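Local coordinates for protein iron-containing superoxide dismutase B2 (Trypanosoma brucei, PDB 3ESF) that probably removes toxic superoxide by catalysing its dismutation to hydrogen peroxide and molecular oxygen at a bound iron ion, at residues L8-D13 against M83-G88; T26-K31 against F74-Y79. The protein carries 1 engineered substitution. All blocks are in the same frame, centred on the assembly; numbering follows the deposited sequence.

Contact 1: residues L8-D13 against M83-G88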
loop_
_atom_site.group_PDB
_atom_site.type_symbol
_atom_site.label_atom_id
_atom_site.label_comp_id
_atom_site.label_asym_id
_atom_site.label_seq_id
_atom_site.Cartn_x
_atom_site.Cartn_y
_atom_site.Cartn_z
ATOM N N LEU A 8 -10.332 4.083 20.702
ATOM C CA LEU A 8 -9.529 5.247 20.340
ATOM C C LEU A 8 -9.276 6.068 21.616
ATOM O O LEU A 8 -10.175 6.214 22.430
ATOM C CB LEU A 8 -10.263 6.088 19.292
ATOM C CG LEU A 8 -10.396 5.480 17.893
ATOM C CD1 LEU A 8 -11.543 6.123 17.152
ATOM C CD2 LEU A 8 -9.099 5.635 17.095
ATOM N N PRO A 9 -8.041 6.551 21.814
ATOM C CA PRO A 9 -7.743 7.289 23.050
ATOM C C PRO A 9 -8.562 8.581 23.194
ATOM O O PRO A 9 -8.877 8.971 24.307
ATOM C CB PRO A 9 -6.234 7.571 22.951
ATOM C CG PRO A 9 -5.720 6.531 21.898
ATOM C CD PRO A 9 -6.855 6.421 20.934
ATOM N N TRP A 10 -8.956 9.179 22.069
ATOM C CA TRP A 10 -9.548 10.512 22.054
ATOM C C TRP A 10 -10.847 10.627 21.252
ATOM O O TRP A 10 -11.276 11.740 20.934
ATOM C CB TRP A 10 -8.526 11.520 21.514
ATOM C CG TRP A 10 -7.485 10.886 20.654
ATOM C CD1 TRP A 10 -6.168 10.688 20.975
ATOM C CD2 TRP A 10 -7.660 10.338 19.341
ATOM N NE1 TRP A 10 -5.518 10.064 19.950
ATOM C CE2 TRP A 10 -6.402 9.832 18.932
ATOM C CE3 TRP A 10 -8.761 10.214 18.469
ATOM C CZ2 TRP A 10 -6.203 9.224 17.679
ATOM C CZ3 TRP A 10 -8.570 9.639 17.223
ATOM C CH2 TRP A 10 -7.294 9.130 16.841
ATOM N N GLY A 11 -11.449 9.488 20.898
ATOM C CA GLY A 11 -12.768 9.466 20.240
ATOM C C GLY A 11 -12.674 9.578 18.728
ATOM O O GLY A 11 -11.657 10.012 18.209
ATOM N N TYR A 12 -13.741 9.215 18.018
ATOM C CA TYR A 12 -13.711 9.196 16.542
ATOM C C TYR A 12 -13.412 10.567 15.954
ATOM O O TYR A 12 -12.690 10.684 14.967
ATOM C CB TYR A 12 -15.026 8.639 15.950
ATOM C CG TYR A 12 -15.165 7.145 16.114
ATOM C CD1 TYR A 12 -15.885 6.611 17.182
ATOM C CD2 TYR A 12 -14.547 6.263 15.217
ATOM C CE1 TYR A 12 -16.006 5.241 17.355
ATOM C CE2 TYR A 12 -14.658 4.881 15.377
ATOM C CZ TYR A 12 -15.396 4.381 16.446
ATOM O OH TYR A 12 -15.516 3.028 16.624
ATOM N N ASP A 13 -13.971 11.603 16.578
ATOM C CA ASP A 13 -13.801 12.985 16.093
ATOM C C ASP A 13 -12.663 13.721 16.781
ATOM O O ASP A 13 -12.523 14.921 16.609
ATOM C CB ASP A 13 -15.101 13.776 16.265
ATOM C CG ASP A 13 -15.468 14.004 17.733
ATOM O OD1 ASP A 13 -14.781 13.478 18.648
ATOM O OD2 ASP A 13 -16.469 14.702 17.974
ATOM N N MET A 83 -0.633 9.891 18.643
ATOM C CA MET A 83 -1.326 11.130 18.278
ATOM C C MET A 83 -2.248 11.586 19.387
ATOM O O MET A 83 -2.686 10.773 20.221
ATOM C CB MET A 83 -2.092 10.948 16.966
ATOM C CG MET A 83 -1.235 10.389 15.812
ATOM S SD MET A 83 -2.156 10.330 14.270
ATOM C CE MET A 83 -3.479 9.140 14.659
ATOM N N SER A 84 -2.519 12.894 19.423
ATOM C CA SER A 84 -3.363 13.483 20.451
ATOM C C SER A 84 -3.953 14.792 19.950
ATOM O O SER A 84 -3.314 15.498 19.158
ATOM C CB SER A 84 -2.554 13.712 21.732
ATOM O OG SER A 84 -3.247 14.548 22.629
ATOM N N PRO A 85 -5.178 15.125 20.399
ATOM C CA PRO A 85 -5.710 16.451 20.069
ATOM C C PRO A 85 -4.874 17.569 20.709
ATOM O O PRO A 85 -4.944 18.723 20.264
ATOM C CB PRO A 85 -7.133 16.423 20.635
ATOM C CG PRO A 85 -7.131 15.319 21.652
ATOM C CD PRO A 85 -6.123 14.321 21.195
ATOM N N ASN A 86 -4.089 17.214 21.727
ATOM C CA ASN A 86 -3.185 18.146 22.375
ATOM C C ASN A 86 -1.703 17.922 22.054
ATOM O O ASN A 86 -0.810 18.377 22.789
ATOM C CB ASN A 86 -3.472 18.148 23.868
ATOM C CG ASN A 86 -4.896 18.638 24.173
ATOM O OD1 ASN A 86 -5.196 19.819 24.020
ATOM N ND2 ASN A 86 -5.772 17.728 24.553
ATOM N N GLY A 87 -1.471 17.273 20.921
ATOM C CA GLY A 87 -0.144 16.934 20.428
ATOM C C GLY A 87 0.450 18.066 19.632
ATOM O O GLY A 87 -0.082 19.190 19.640
ATOM N N GLY A 88 1.579 17.785 18.985
ATOM C CA GLY A 88 2.282 18.759 18.176
ATOM C C GLY A 88 3.437 19.441 18.894
ATOM O O GLY A 88 3.776 19.104 20.026
#
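Met-83 meets Trp-10 in two ways. Its backbone O accepts a hydrogen bond from Trp-10 NE1, 2.9 Å away. The bond is bent, with an N-H...O angle of 138°. The donor sits above the carbonyl plane, 59° out of it, and the acceptor is itself tilted from the indole plane. Trp-80 O, at the end of helix 64-81, is a second acceptor for the same N-H, consistent with this skewed geometry. The side chain of Met-83 starts with CG anti to the carbonyl carbon and turns at its last torsion (chi3 -64°). Its methyl CE thereby reaches the benzene end of the indole, 4.1 Å from Trp-10 CZ2. Phe-182 and Val-185 also touch this buried methionine.

Ser-84 turns its CB away from the tryptophan. Only its backbone is close, CA lying 4.0 Å from Trp-10 CD1. Its OG accepts from Asn-86 N at 2.9 Å, which makes an ST turn. Ser-84 to Gly-87 also form a type I beta turn, closed by Gly-87 N on Ser-84 O at 3.1 Å. The contact joins the loop before helix 22-45 to the loop between helices 64-81 and 93-103, where the alpha-hairpin part of the fold passes into the C-terminal part. Pro-85 brings CD against the pyrrole end of the indole, 3.6 Å from Trp-10 CD1. Further on, the backbone of Gly-88 hydrogen-bonds to that of Val-186.

Contact 2: residues T26-K31 against F74-Y79. With FE (Fe (III) ion), chain E.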
loop_
_atom_site.group_PDB
_atom_site.type_symbol
_atom_site.label_atom_id
_atom_site.label_comp_id
_atom_site.label_asym_id
_atom_site.label_seq_id
_atom_site.Cartn_x
_atom_site.Cartn_y
_atom_site.Cartn_z
ATOM N N THR A 26 -12.847 6.995 11.480
ATOM C CA THR A 26 -13.900 5.942 11.510
ATOM C C THR A 26 -13.568 4.788 10.589
ATOM O O THR A 26 -13.556 3.640 11.040
ATOM C CB THR A 26 -15.287 6.483 11.138
ATOM O OG1 THR A 26 -15.683 7.438 12.120
ATOM C CG2 THR A 26 -16.309 5.377 11.144
ATOM N N PHE A 27 -13.313 5.066 9.307
ATOM C CA PHE A 27 -12.946 3.968 8.392
ATOM C C PHE A 27 -11.683 3.266 8.867
ATOM O O PHE A 27 -11.614 2.035 8.856
ATOM C CB PHE A 27 -12.857 4.414 6.914
ATOM C CG PHE A 27 -14.193 4.451 6.221
ATOM C CD1 PHE A 27 -14.692 3.317 5.588
ATOM C CD2 PHE A 27 -14.979 5.601 6.257
ATOM C CE1 PHE A 27 -15.944 3.338 4.961
ATOM C CE2 PHE A 27 -16.218 5.637 5.637
ATOM C CZ PHE A 27 -16.710 4.502 4.995
ATOM N N HIS A 28 -10.695 4.035 9.307
ATOM C CA HIS A 28 -9.399 3.458 9.630
ATOM C C HIS A 28 -9.466 2.497 10.846
ATOM O O HIS A 28 -8.917 1.369 10.820
ATOM C CB HIS A 28 -8.390 4.591 9.851
ATOM C CG HIS A 28 -6.973 4.143 9.793
ATOM N ND1 HIS A 28 -5.920 4.991 10.028
ATOM C CD2 HIS A 28 -6.433 2.926 9.547
ATOM C CE1 HIS A 28 -4.788 4.319 9.929
ATOM N NE2 HIS A 28 -5.074 3.066 9.635
ATOM N N TYR A 29 -10.162 2.957 11.888
ATOM C CA TYR A 29 -10.372 2.173 13.098
ATOM C C TYR A 29 -11.432 1.090 12.885
ATOM O O TYR A 29 -11.146 -0.075 13.137
ATOM C CB TYR A 29 -10.724 3.070 14.313
ATOM C CG TYR A 29 -10.810 2.337 15.645
ATOM C CD1 TYR A 29 -9.693 2.258 16.503
ATOM C CD2 TYR A 29 -12.010 1.743 16.064
ATOM C CE1 TYR A 29 -9.767 1.583 17.723
ATOM C CE2 TYR A 29 -12.093 1.058 17.255
ATOM C CZ TYR A 29 -10.966 0.980 18.094
ATOM O OH TYR A 29 -11.066 0.317 19.305
ATOM N N ASP A 30 -12.630 1.466 12.414
ATOM C CA ASP A 30 -13.768 0.517 12.361
ATOM C C ASP A 30 -13.606 -0.559 11.287
ATOM O O ASP A 30 -14.025 -1.689 11.488
ATOM C CB ASP A 30 -15.115 1.216 12.157
ATOM C CG ASP A 30 -15.641 1.895 13.413
ATOM O OD1 ASP A 30 -15.085 1.679 14.515
ATOM O OD2 ASP A 30 -16.627 2.655 13.301
ATOM N N LYS A 31 -13.034 -0.181 10.145
ATOM C CA LYS A 31 -12.860 -1.104 9.023
ATOM C C LYS A 31 -11.481 -1.772 9.038
ATOM O O LYS A 31 -11.409 -2.985 9.219
ATOM C CB LYS A 31 -13.211 -0.444 7.675
ATOM C CG LYS A 31 -14.609 0.272 7.643
ATOM C CD LYS A 31 -15.750 -0.737 7.850
ATOM C CE LYS A 31 -17.103 -0.294 7.244
ATOM N NZ LYS A 31 -17.542 1.122 7.519
ATOM N N PHE A 74 -1.032 -4.346 16.761
ATOM C CA PHE A 74 -0.116 -3.607 17.628
ATOM C C PHE A 74 0.282 -2.262 17.002
ATOM O O PHE A 74 0.283 -1.244 17.697
ATOM C CB PHE A 74 1.103 -4.471 17.920
ATOM C CG PHE A 74 2.176 -3.772 18.638
ATOM C CD1 PHE A 74 2.352 -3.982 20.011
ATOM C CD2 PHE A 74 3.017 -2.882 17.971
ATOM C CE1 PHE A 74 3.368 -3.317 20.704
ATOM C CE2 PHE A 74 4.019 -2.199 18.665
ATOM C CZ PHE A 74 4.210 -2.427 20.025
ATOM N N ASN A 75 0.595 -2.262 15.697
ATOM C CA ASN A 75 1.031 -1.053 14.991
ATOM C C ASN A 75 -0.046 0.029 15.057
ATOM O O ASN A 75 0.266 1.172 15.285
ATOM C CB ASN A 75 1.384 -1.332 13.519
ATOM C CG ASN A 75 2.650 -2.150 13.355
ATOM O OD1 ASN A 75 3.431 -2.347 14.297
ATOM N ND2 ASN A 75 2.864 -2.633 12.156
ATOM N N HIS A 76 -1.306 -0.341 14.821
ATOM C CA HIS A 76 -2.415 0.619 14.879
ATOM C C HIS A 76 -2.695 1.118 16.274
ATOM O O HIS A 76 -3.010 2.282 16.465
ATOM C CB HIS A 76 -3.682 0.013 14.277
ATOM C CG HIS A 76 -3.641 -0.052 12.788
ATOM N ND1 HIS A 76 -2.972 -1.046 12.107
ATOM C CD2 HIS A 76 -4.105 0.807 11.853
ATOM C CE1 HIS A 76 -3.049 -0.806 10.812
ATOM N NE2 HIS A 76 -3.709 0.325 10.632
ATOM N N ASN A 77 -2.625 0.222 17.261
ATOM C CA ASN A 77 -2.751 0.631 18.661
ATOM C C ASN A 77 -1.709 1.711 18.976
ATOM O O ASN A 77 -2.024 2.764 19.558
ATOM C CB ASN A 77 -2.559 -0.558 19.625
ATOM C CG ASN A 77 -3.753 -1.532 19.634
ATOM O OD1 ASN A 77 -4.836 -1.221 19.142
ATOM N ND2 ASN A 77 -3.553 -2.697 20.253
ATOM N N PHE A 78 -0.475 1.429 18.581
ATOM C CA PHE A 78 0.645 2.318 18.861
ATOM C C PHE A 78 0.494 3.651 18.103
ATOM O O PHE A 78 0.786 4.729 18.638
ATOM C CB PHE A 78 1.963 1.614 18.483
ATOM C CG PHE A 78 3.147 2.130 19.236
ATOM C CD1 PHE A 78 3.358 1.763 20.569
ATOM C CD2 PHE A 78 4.041 2.995 18.634
ATOM C CE1 PHE A 78 4.456 2.253 21.281
ATOM C CE2 PHE A 78 5.150 3.478 19.333
ATOM C CZ PHE A 78 5.351 3.108 20.653
ATOM N N TYR A 79 0.036 3.558 16.859
ATOM C CA TYR A 79 -0.299 4.732 16.030
ATOM C C TYR A 79 -1.311 5.706 16.673
ATOM O O TYR A 79 -1.063 6.902 16.692
ATOM C CB TYR A 79 -0.851 4.230 14.693
ATOM C CG TYR A 79 -1.351 5.293 13.730
ATOM C CD1 TYR A 79 -0.517 6.344 13.315
ATOM C CD2 TYR A 79 -2.659 5.229 13.216
ATOM C CE1 TYR A 79 -0.962 7.293 12.393
ATOM C CE2 TYR A 79 -3.121 6.166 12.326
ATOM C CZ TYR A 79 -2.273 7.194 11.894
ATOM O OH TYR A 79 -2.741 8.121 10.981
HETATM FE FE FE E . -3.646 1.593 8.889
HETATM O O HOH W 1 -5.490 7.779 9.978
HETATM O O HOH W 2 -2.025 0.390 8.184
#
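The rings of His-28 and His-76 stand almost upright to each other, their planes at 85°. Neither stacks on the other. His-28 NE2 lies at the edge of the His-76 ring and in its plane. From the His-28 side the approach is oblique. Tyr-79 meets His-28 rim to rim, with its CE2 3.5 Å from His-28 CE1. One water lies in plane at the edges of both the His-28 and Tyr-79 rings. It accepts from His-28 ND1 at 2.8 Å and is 2.9 Å from Tyr-79 OH, so it bridges the two helices.

His-28 NE2 and His-76 NE2 are 3.2 Å apart but share no hydrogen bond. Each binds the iron, His-28 NE2 at 2.2 Å and His-76 NE2 also at 2.2 Å. A second water is a ligand at 2.1 Å, and Asp-161 and His-165 complete the five. This water and His-28 NE2 lie nearly opposite each other across the metal. That fits the trigonal bipyramid of iron and manganese superoxide dismutases, with His-28 axial and His-76 equatorial. The buried helix pair thus supplies two protein ligands and one second-shell tyrosine to the iron site.

His-28 extends from helix 22-45 with CG anti to the backbone N (chi1 -163°), which carries the imidazole across to the iron. His-76 comes from helix 64-81, and its ND1 is hydrogen-bonded to Gln-72 O one turn earlier. Tyr-79 OH is also hydrogen-bonded to Tyr-178 OH.

Both histidines use ND1 for a second-shell partner, the bridging water or Gln-72 O, and keep NE2 for the metal. Each ring is therefore held at two points, which limits its rotation.

Along the chain both segments of contact 2 fall between those of contact 1. Contact 1 joins the loop before helix 22-45 to the loop after helix 64-81, the two helices that carry His-28 and His-76. The centres of the two contacts are 12 Å apart, and residues 8-13 touch residues 26-31 directly. Tyr-12 OH lies 2.5 Å from Asp-30 OD1, a probable hydrogen bond. Elsewhere on the same helix, Leu-8 CD2 packs 3.5 Å from Tyr-29 CD1. In residues 83-88, the side chain of Met-83 comes within about 7 Å of that of His-28, nearest atoms. The same Met-83 side chain is about 10 Å from the bound FE, the iron ion, again by nearest atoms. Contact 1 is therefore near the metal site but contributes no ligand to it.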